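Local coordinates for Ras GTPase-activating-like protein IQGAP2 (Homo sapiens, PDB 4EZA) that probably binds phosphoinositides through an atypical domain with a pseudo-C2 fold, at residues His30-Gln42 and Val93-Leu107. Numbering follows the deposited sequence.
Sequences HEKGVLLDIDDLQ and VMKMFDKVKVNVNLL
Asp-39 and Lys-95 form a salt bridge: NZ meets OD2 on its syn side at 3.0 Å, reached because the lysine chain folds back at successive bonds (chi2 -65°, chi3 -82°). The Asp-39 backbone N donates to Lys-99 O at 2.8 Å. With an alanine at Asp-39 the carboxylate is gone, and the Lys-95 ammonium is likely to lose its mate in this contact. Lys-99 runs alongside, its CD 3.4 Å from Asp-39 O, and its NZ reaches Asp-39 O and Asp-40 OD2 through two waters. Strands 35-38 and 100-103 pair antiparallel, with a classic beta bulge where Leu-36 and Asp-37 both face Lys-101. Leu-36 spreads its methyls, CD2 lying 3.8 Å from Val-93 CG1 and CD1 over the Val-102/Asn-103 peptide. On the other face Val-100 divides its methyls, CG1 meeting Leu-35 CD1 at 4.0 Å and CG2 meeting Ile-38 CG1 at 4.1 Å. At the far end Asn-103, its backbone N hydrogen-bonded to Val-34 O, N-caps helix 104-112 through OD1, 2.9 Å from Leu-106 N. Leu-35 and Val-100 thus seat the paired strands against Phe-51 of strand 49-55, in the four-stranded sheet, while charged, partly water-bridged contacts gather at one end, among Asp-39, Asp-40, Lys-95 and Lys-99.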
ATOM      1  N   HIS A  30      -2.721   0.770  -9.152  1.00  8.51           N
ATOM      2  CA  HIS A  30      -3.416   1.927  -9.722  1.00  8.52           C
ATOM      3  C   HIS A  30      -4.595   1.433 -10.581  1.00  8.36           C
ATOM      4  O   HIS A  30      -5.709   1.913 -10.429  1.00 10.25           O
ATOM      5  CB  HIS A  30      -2.382   2.691 -10.542  1.00  7.99           C
ATOM      6  CG  HIS A  30      -2.792   4.057 -11.017  1.00  9.47           C
ATOM      7  ND1 HIS A  30      -3.463   4.988 -10.249  1.00 11.29           N
ATOM      8  CD2 HIS A  30      -2.494   4.681 -12.180  1.00  9.85           C
ATOM      9  CE1 HIS A  30      -3.603   6.108 -10.944  1.00  9.86           C
ATOM     10  NE2 HIS A  30      -3.036   5.939 -12.120  1.00 12.48           N
ATOM     11  N   GLU A  31      -4.348   0.456 -11.454  1.00  9.46           N
ATOM     12  CA  GLU A  31      -5.429  -0.183 -12.210  1.00 11.00           C
ATOM     13  C   GLU A  31      -6.566  -0.701 -11.337  1.00 10.88           C
ATOM     14  O   GLU A  31      -7.742  -0.484 -11.641  1.00 12.22           O
ATOM     15  CB  GLU A  31      -4.853  -1.323 -13.047  1.00 12.39           C
ATOM     16  CG  GLU A  31      -4.118  -0.851 -14.273  1.00 16.76           C
ATOM     17  CD  GLU A  31      -3.118  -1.881 -14.771  1.00 21.53           C
ATOM     18  OE1 GLU A  31      -3.277  -3.078 -14.430  1.00 23.58           O
ATOM     19  OE2 GLU A  31      -2.185  -1.496 -15.517  1.00 26.21           O
ATOM     20  N   LYS A  32      -6.208  -1.337 -10.221  1.00 10.27           N
ATOM     21  CA  LYS A  32      -7.179  -1.939  -9.295  1.00 11.42           C
ATOM     22  C   LYS A  32      -7.933  -0.919  -8.468  1.00 10.75           C
ATOM     23  O   LYS A  32      -8.961  -1.228  -7.878  1.00 11.86           O
ATOM     24  CB  LYS A  32      -6.443  -2.836  -8.297  1.00 12.39           C
ATOM     25  CG  LYS A  32      -5.961  -4.166  -8.819  1.00 16.63           C
ATOM     26  CD  LYS A  32      -5.318  -4.907  -7.664  1.00 20.27           C
ATOM     27  CE  LYS A  32      -4.917  -6.310  -8.085  1.00 25.11           C
ATOM     28  NZ  LYS A  32      -4.502  -7.154  -6.925  1.00 29.65           N
ATOM     29  N   GLY A  33      -7.382   0.278  -8.363  1.00  9.29           N
ATOM     30  CA  GLY A  33      -7.986   1.329  -7.538  1.00  8.60           C
ATOM     31  C   GLY A  33      -7.452   1.420  -6.127  1.00  8.47           C
ATOM     32  O   GLY A  33      -7.859   2.286  -5.359  1.00  9.33           O
ATOM     33  N   VAL A  34      -6.553   0.518  -5.767  1.00  8.13           N
ATOM     34  CA  VAL A  34      -5.916   0.564  -4.462  1.00  8.35           C
ATOM     35  C   VAL A  34      -5.028   1.799  -4.342  1.00  7.89           C
ATOM     36  O   VAL A  34      -4.986   2.448  -3.289  1.00  8.41           O
ATOM     37  CB  VAL A  34      -5.039  -0.703  -4.204  1.00  8.45           C
ATOM     38  CG1 VAL A  34      -4.252  -0.578  -2.876  1.00  8.89           C
ATOM     39  CG2 VAL A  34      -5.877  -1.931  -4.187  1.00  9.77           C
ATOM     40  N   LEU A  35      -4.321   2.111  -5.422  1.00  7.87           N
ATOM     41  CA  LEU A  35      -3.410   3.239  -5.414  1.00  7.12           C
ATOM     42  C   LEU A  35      -4.042   4.371  -6.204  1.00  7.54           C
ATOM     43  O   LEU A  35      -4.493   4.176  -7.358  1.00  8.30           O
ATOM     44  CB  LEU A  35      -2.069   2.828  -6.017  1.00  8.78           C
ATOM     45  CG  LEU A  35      -0.955   3.862  -6.002  1.00 11.06           C
ATOM     46  CD1 LEU A  35       0.377   3.163  -5.692  1.00 15.72           C
ATOM     47  CD2 LEU A  35      -0.898   4.540  -7.298  1.00 15.86           C
ATOM     48  N   LEU A  36      -4.037   5.563  -5.619  1.00  8.26           N
ATOM     49  CA  LEU A  36      -4.517   6.763  -6.307  1.00  8.56           C
ATOM     50  C   LEU A  36      -3.404   7.491  -7.073  1.00  9.50           C
ATOM     51  O   LEU A  36      -3.572   7.832  -8.250  1.00 11.09           O
ATOM     52  CB  LEU A  36      -5.205   7.738  -5.333  1.00  8.29           C
ATOM     53  CG  LEU A  36      -6.616   7.361  -4.862  1.00  7.84           C
ATOM     54  CD1 LEU A  36      -6.561   6.196  -3.872  1.00 10.99           C
ATOM     55  CD2 LEU A  36      -7.315   8.550  -4.261  1.00 10.37           C
ATOM     56  N   ASP A  37      -2.281   7.746  -6.405  1.00  9.82           N
ATOM     57  CA  ASP A  37      -1.196   8.488  -7.046  1.00 11.58           C
ATOM     58  C   ASP A  37       0.079   8.380  -6.241  1.00 11.63           C
ATOM     59  O   ASP A  37       0.057   8.032  -5.059  1.00 11.85           O
ATOM     60  CB  ASP A  37      -1.589   9.961  -7.203  1.00 12.69           C
ATOM     61  CG  ASP A  37      -0.820  10.678  -8.316  1.00 16.57           C
ATOM     62  OD1 ASP A  37      -0.057  10.058  -9.094  1.00 15.72           O
ATOM     63  OD2 ASP A  37      -0.989  11.913  -8.419  1.00 23.90           O
ATOM     64  N   ILE A  38       1.195   8.664  -6.909  1.00 11.89           N
ATOM     65  CA  ILE A  38       2.507   8.783  -6.273  1.00 12.43           C
ATOM     66  C   ILE A  38       3.044  10.161  -6.657  1.00 13.52           C
ATOM     67  O   ILE A  38       3.234  10.445  -7.845  1.00 14.31           O
ATOM     68  CB  ILE A  38       3.496   7.699  -6.728  1.00 13.10           C
ATOM     69  CG1 ILE A  38       2.985   6.298  -6.368  1.00 12.96           C
ATOM     70  CG2 ILE A  38       4.876   7.945  -6.062  1.00 12.22           C
ATOM     71  CD1 ILE A  38       3.771   5.161  -6.977  1.00 13.62           C
ATOM     72  N   ASP A  39       3.244  11.007  -5.644  1.00 15.10           N
ATOM     73  CA  ASP A  39       3.677  12.384  -5.872  1.00 17.64           C
ATOM     74  C   ASP A  39       5.021  12.362  -6.567  1.00 17.98           C
ATOM     75  O   ASP A  39       5.888  11.537  -6.231  1.00 19.02           O
ATOM     76  CB  ASP A  39       3.822  13.143  -4.546  1.00 18.60           C
ATOM     77  CG  ASP A  39       2.518  13.262  -3.770  1.00 21.56           C
ATOM     78  OD1 ASP A  39       1.435  13.307  -4.386  1.00 25.12           O
ATOM     79  OD2 ASP A  39       2.592  13.347  -2.517  1.00 25.24           O
ATOM     80  N   ASP A  40       5.181  13.269  -7.536  1.00 19.00           N
ATOM     81  CA  ASP A  40       6.440  13.484  -8.261  1.00 19.27           C
ATOM     82  C   ASP A  40       6.835  12.372  -9.228  1.00 19.02           C
ATOM     83  O   ASP A  40       7.887  12.461  -9.861  1.00 20.50           O
ATOM     84  CB  ASP A  40       7.593  13.778  -7.281  1.00 20.31           C
ATOM     85  CG  ASP A  40       7.392  15.074  -6.525  1.00 23.27           C
ATOM     86  OD1 ASP A  40       6.817  16.012  -7.119  1.00 26.36           O
ATOM     87  OD2 ASP A  40       7.835  15.164  -5.353  1.00 25.67           O
ATOM     88  N   LEU A  41       6.007  11.339  -9.377  1.00 17.39           N
ATOM     89  CA  LEU A  41       6.312  10.270 -10.319  1.00 17.23           C
ATOM     90  C   LEU A  41       5.304  10.241 -11.444  1.00 17.53           C
ATOM     91  O   LEU A  41       4.097  10.147 -11.191  1.00 17.52           O
ATOM     92  CB  LEU A  41       6.318   8.912  -9.617  1.00 16.14           C
ATOM     93  CG  LEU A  41       6.751   7.679 -10.408  1.00 16.98           C
ATOM     94  CD1 LEU A  41       8.223   7.770 -10.785  1.00 17.02           C
ATOM     95  CD2 LEU A  41       6.489   6.454  -9.583  1.00 17.13           C
ATOM     96  N   GLN A  42       5.800  10.323 -12.679  1.00 18.37           N
ATOM     97  CA  GLN A  42       4.955  10.249 -13.867  1.00 19.11           C
ATOM     98  C   GLN A  42       4.250   8.912 -13.874  1.00 17.83           C
ATOM     99  O   GLN A  42       4.836   7.883 -13.532  1.00 17.21           O
ATOM    100  CB  GLN A  42       5.791  10.372 -15.137  1.00 20.62           C
ATOM    101  CG  GLN A  42       6.156  11.784 -15.511  1.00 25.10           C
ATOM    102  CD  GLN A  42       6.556  11.920 -16.978  1.00 29.70           C
ATOM    103  OE1 GLN A  42       6.823  10.924 -17.667  1.00 31.95           O
ATOM    104  NE2 GLN A  42       6.594  13.158 -17.464  1.00 32.45           N
ATOM    105  N   VAL A  93      -9.342   7.487   2.077  1.00 10.99           N
ATOM    106  CA  VAL A  93      -7.979   7.455   1.540  1.00 11.72           C
ATOM    107  C   VAL A  93      -6.948   7.834   2.588  1.00 12.07           C
ATOM    108  O   VAL A  93      -7.260   8.509   3.577  1.00 12.94           O
ATOM    109  CB  VAL A  93      -7.831   8.386   0.292  1.00 12.39           C
ATOM    110  CG1 VAL A  93      -8.780   7.980  -0.830  1.00 12.48           C
ATOM    111  CG2 VAL A  93      -8.066   9.833   0.673  1.00 13.06           C
ATOM    112  N   MET A  94      -5.701   7.441   2.331  1.00 12.09           N
ATOM    113  CA  MET A  94      -4.624   7.701   3.260  1.00 13.13           C
ATOM    114  C   MET A  94      -3.295   7.729   2.541  1.00 12.68           C
ATOM    115  O   MET A  94      -3.126   7.068   1.513  1.00 12.40           O
ATOM    116  CB  MET A  94      -4.616   6.640   4.355  1.00 13.70           C
ATOM    117  CG  MET A  94      -4.376   5.252   3.870  1.00 16.97           C
ATOM    118  SD  MET A  94      -4.440   4.047   5.195  1.00 27.40           S
ATOM    119  CE  MET A  94      -3.289   4.704   6.263  1.00 11.64           C
ATOM    120  N   LYS A  95      -2.358   8.509   3.066  1.00 12.45           N
ATOM    121  CA  LYS A  95      -0.989   8.542   2.549  1.00 13.27           C
ATOM    122  C   LYS A  95      -0.191   7.451   3.252  1.00 12.67           C
ATOM    123  O   LYS A  95       0.345   7.680   4.339  1.00 13.93           O
ATOM    124  CB  LYS A  95      -0.355   9.918   2.782  1.00 14.96           C
ATOM    125  CG  LYS A  95      -0.989  11.040   1.975  1.00 18.19           C
ATOM    126  CD  LYS A  95      -0.804  10.873   0.471  1.00 22.90           C
ATOM    127  CE  LYS A  95       0.546  11.357  -0.030  1.00 25.35           C
ATOM    128  NZ  LYS A  95       0.652  12.833  -0.271  1.00 27.81           N
ATOM    129  N   MET A  96      -0.176   6.256   2.653  1.00 11.79           N
ATOM    130  CA  MET A  96       0.472   5.073   3.215  1.00 12.44           C
ATOM    131  C   MET A  96       1.983   5.289   3.315  1.00 13.23           C
ATOM    132  O   MET A  96       2.631   4.820   4.273  1.00 13.15           O
ATOM    133  CB  MET A  96       0.139   3.853   2.346  1.00 12.76           C
ATOM    134  CG  MET A  96       0.832   2.542   2.705  1.00 12.67           C
ATOM    135  SD  MET A  96       0.282   1.193   1.655  1.00 15.43           S
ATOM    136  CE  MET A  96       1.119   1.549   0.126  1.00 15.17           C
ATOM    137  N   PHE A  97       2.520   6.021   2.347  1.00 14.34           N
ATOM    138  CA  PHE A  97       3.860   6.585   2.419  1.00 15.90           C
ATOM    139  C   PHE A  97       3.739   8.067   2.121  1.00 17.68           C
ATOM    140  O   PHE A  97       2.690   8.523   1.682  1.00 17.95           O
ATOM    141  CB  PHE A  97       4.811   5.910   1.431  1.00 15.55           C
ATOM    142  CG  PHE A  97       5.021   4.449   1.706  1.00 14.99           C
ATOM    143  CD1 PHE A  97       5.841   4.040   2.763  1.00 14.83           C
ATOM    144  CD2 PHE A  97       4.405   3.478   0.933  1.00 15.00           C
ATOM    145  CE1 PHE A  97       6.051   2.688   3.014  1.00 15.19           C
ATOM    146  CE2 PHE A  97       4.599   2.108   1.202  1.00 17.33           C
ATOM    147  CZ  PHE A  97       5.432   1.727   2.241  1.00 15.06           C
ATOM    148  N   ASP A  98       4.802   8.830   2.398  1.00 20.27           N
ATOM    149  CA  ASP A  98       4.763  10.283   2.250  1.00 22.16           C
ATOM    150  C   ASP A  98       4.185  10.724   0.903  1.00 21.45           C
ATOM    151  O   ASP A  98       3.428  11.681   0.846  1.00 22.75           O
ATOM    152  CB  ASP A  98       6.158  10.894   2.460  1.00 23.76           C
ATOM    153  CG  ASP A  98       6.404  11.327   3.907  1.00 27.57           C
ATOM    154  OD1 ASP A  98       5.450  11.333   4.725  1.00 31.10           O
ATOM    155  OD2 ASP A  98       7.566  11.686   4.223  1.00 30.50           O
ATOM    156  N   LYS A  99       4.530  10.000  -0.157  1.00 20.36           N
ATOM    157  CA  LYS A  99       4.135  10.360  -1.516  1.00 19.45           C
ATOM    158  C   LYS A  99       3.088   9.411  -2.109  1.00 17.26           C
ATOM    159  O   LYS A  99       2.699   9.582  -3.258  1.00 16.92           O
ATOM    160  CB  LYS A  99       5.364  10.382  -2.432  1.00 20.57           C
ATOM    161  CG  LYS A  99       6.457  11.428  -2.075  1.00 24.08           C
ATOM    162  CD  LYS A  99       7.474  11.674  -3.218  1.00 27.95           C
ATOM    163  CE  LYS A  99       8.562  10.571  -3.344  1.00 29.13           C
ATOM    164  NZ  LYS A  99       9.812  10.985  -4.114  1.00 28.85           N
ATOM    165  N   VAL A 100       2.631   8.427  -1.344  1.00 14.37           N
ATOM    166  CA  VAL A 100       1.798   7.374  -1.919  1.00 12.35           C
ATOM    167  C   VAL A 100       0.409   7.385  -1.316  1.00 11.13           C
ATOM    168  O   VAL A 100       0.242   7.059  -0.140  1.00 11.62           O
ATOM    169  CB  VAL A 100       2.435   5.984  -1.716  1.00 11.82           C
ATOM    170  CG1 VAL A 100       1.555   4.912  -2.308  1.00 10.15           C
ATOM    171  CG2 VAL A 100       3.839   5.924  -2.374  1.00 12.98           C
ATOM    172  N   LYS A 101      -0.587   7.755  -2.128  1.00 10.39           N
ATOM    173  CA  LYS A 101      -1.974   7.818  -1.681  1.00 10.31           C
ATOM    174  C   LYS A 101      -2.713   6.556  -2.074  1.00  9.12           C
ATOM    175  O   LYS A 101      -2.688   6.163  -3.244  1.00  8.99           O
ATOM    176  CB  LYS A 101      -2.664   9.040  -2.276  1.00 11.33           C
ATOM    177  CG  LYS A 101      -3.980   9.365  -1.632  1.00 14.78           C
ATOM    178  CD  LYS A 101      -4.473  10.693  -2.202  1.00 21.25           C
ATOM    179  CE  LYS A 101      -5.847  11.063  -1.683  1.00 24.76           C
ATOM    180  NZ  LYS A 101      -6.544  12.025  -2.612  1.00 29.06           N
ATOM    181  N   VAL A 102      -3.397   5.959  -1.103  1.00  7.81           N
ATOM    182  CA  VAL A 102      -4.115   4.691  -1.283  1.00  7.92           C
ATOM    183  C   VAL A 102      -5.545   4.753  -0.784  1.00  7.76           C
ATOM    184  O   VAL A 102      -5.905   5.592   0.053  1.00  9.27           O
ATOM    185  CB  VAL A 102      -3.403   3.462  -0.630  1.00  7.64           C
ATOM    186  CG1 VAL A 102      -1.994   3.275  -1.204  1.00  9.21           C
ATOM    187  CG2 VAL A 102      -3.379   3.576   0.888  1.00  9.52           C
ATOM    188  N   ASN A 103      -6.375   3.860  -1.311  1.00  7.39           N
ATOM    189  CA  ASN A 103      -7.770   3.717  -0.873  1.00  7.29           C
ATOM    190  C   ASN A 103      -7.845   2.721   0.295  1.00  7.81           C
ATOM    191  O   ASN A 103      -7.399   1.577   0.162  1.00  7.47           O
ATOM    192  CB  ASN A 103      -8.626   3.285  -2.072  1.00  7.33           C
ATOM    193  CG  ASN A 103     -10.081   3.078  -1.693  1.00  7.47           C
ATOM    194  OD1 ASN A 103     -10.441   2.070  -1.076  1.00  9.46           O
ATOM    195  ND2 ASN A 103     -10.928   4.068  -1.998  1.00  8.81           N
ATOM    196  N   VAL A 104      -8.410   3.160   1.423  1.00  8.46           N
ATOM    197  CA  VAL A 104      -8.474   2.355   2.655  1.00  8.95           C
ATOM    198  C   VAL A 104      -9.223   1.040   2.460  1.00  9.24           C
ATOM    199  O   VAL A 104      -8.689  -0.043   2.770  1.00  9.80           O
ATOM    200  CB  VAL A 104      -9.069   3.180   3.837  1.00  9.38           C
ATOM    201  CG1 VAL A 104      -9.320   2.286   5.057  1.00 11.22           C
ATOM    202  CG2 VAL A 104      -8.140   4.325   4.204  1.00 10.04           C
ATOM    203  N   ASN A 105     -10.436   1.113   1.916  1.00  9.00           N
ATOM    204  CA  ASN A 105     -11.236  -0.097   1.746  1.00 10.34           C
ATOM    205  C   ASN A 105     -10.536  -1.124   0.890  1.00  9.96           C
ATOM    206  O   ASN A 105     -10.508  -2.306   1.238  1.00 10.93           O
ATOM    207  CB  ASN A 105     -12.633   0.212   1.201  1.00 12.18           C
ATOM    208  CG  ASN A 105     -13.565   0.766   2.280  1.00 15.49           C
ATOM    209  OD1 ASN A 105     -13.199   0.870   3.466  1.00 21.87           O
ATOM    210  ND2 ASN A 105     -14.780   1.110   1.877  1.00 21.60           N
ATOM    211  N   LEU A 106      -9.968  -0.678  -0.227  1.00  9.02           N
ATOM    212  CA  LEU A 106      -9.317  -1.613  -1.131  1.00  9.70           C
ATOM    213  C   LEU A 106      -7.977  -2.098  -0.590  1.00  9.91           C
ATOM    214  O   LEU A 106      -7.579  -3.229  -0.883  1.00 10.08           O
ATOM    215  CB  LEU A 106      -9.180  -1.017  -2.532  1.00  9.70           C
ATOM    216  CG  LEU A 106     -10.538  -0.722  -3.170  1.00 10.02           C
ATOM    217  CD1 LEU A 106     -10.276  -0.068  -4.513  1.00 12.54           C
ATOM    218  CD2 LEU A 106     -11.375  -1.988  -3.371  1.00 13.96           C
ATOM    219  N   LEU A 107      -7.314  -1.267   0.219  1.00  9.07           N
ATOM    220  CA  LEU A 107      -6.105  -1.700   0.913  1.00  9.83           C
ATOM    221  C   LEU A 107      -6.429  -2.812   1.913  1.00  9.53           C
ATOM    222  O   LEU A 107      -5.713  -3.799   1.979  1.00 10.10           O
ATOM    223  CB  LEU A 107      -5.423  -0.524   1.592  1.00 10.41           C
ATOM    224  CG  LEU A 107      -4.142  -0.893   2.337  1.00 10.86           C
ATOM    225  CD1 LEU A 107      -3.065  -1.382   1.390  1.00 13.26           C
ATOM    226  CD2 LEU A 107      -3.735   0.333   3.135  1.00 13.17           C
TER
HETATM  227  O   HOH W   1       8.632  10.011  -6.911  1.00 24.59           O
HETATM  228  O   HOH W   2      -0.087  10.998  -3.695  1.00 26.02           O
HETATM  229  O   HOH W   3      10.383  13.867  -4.864  1.00 22.53           O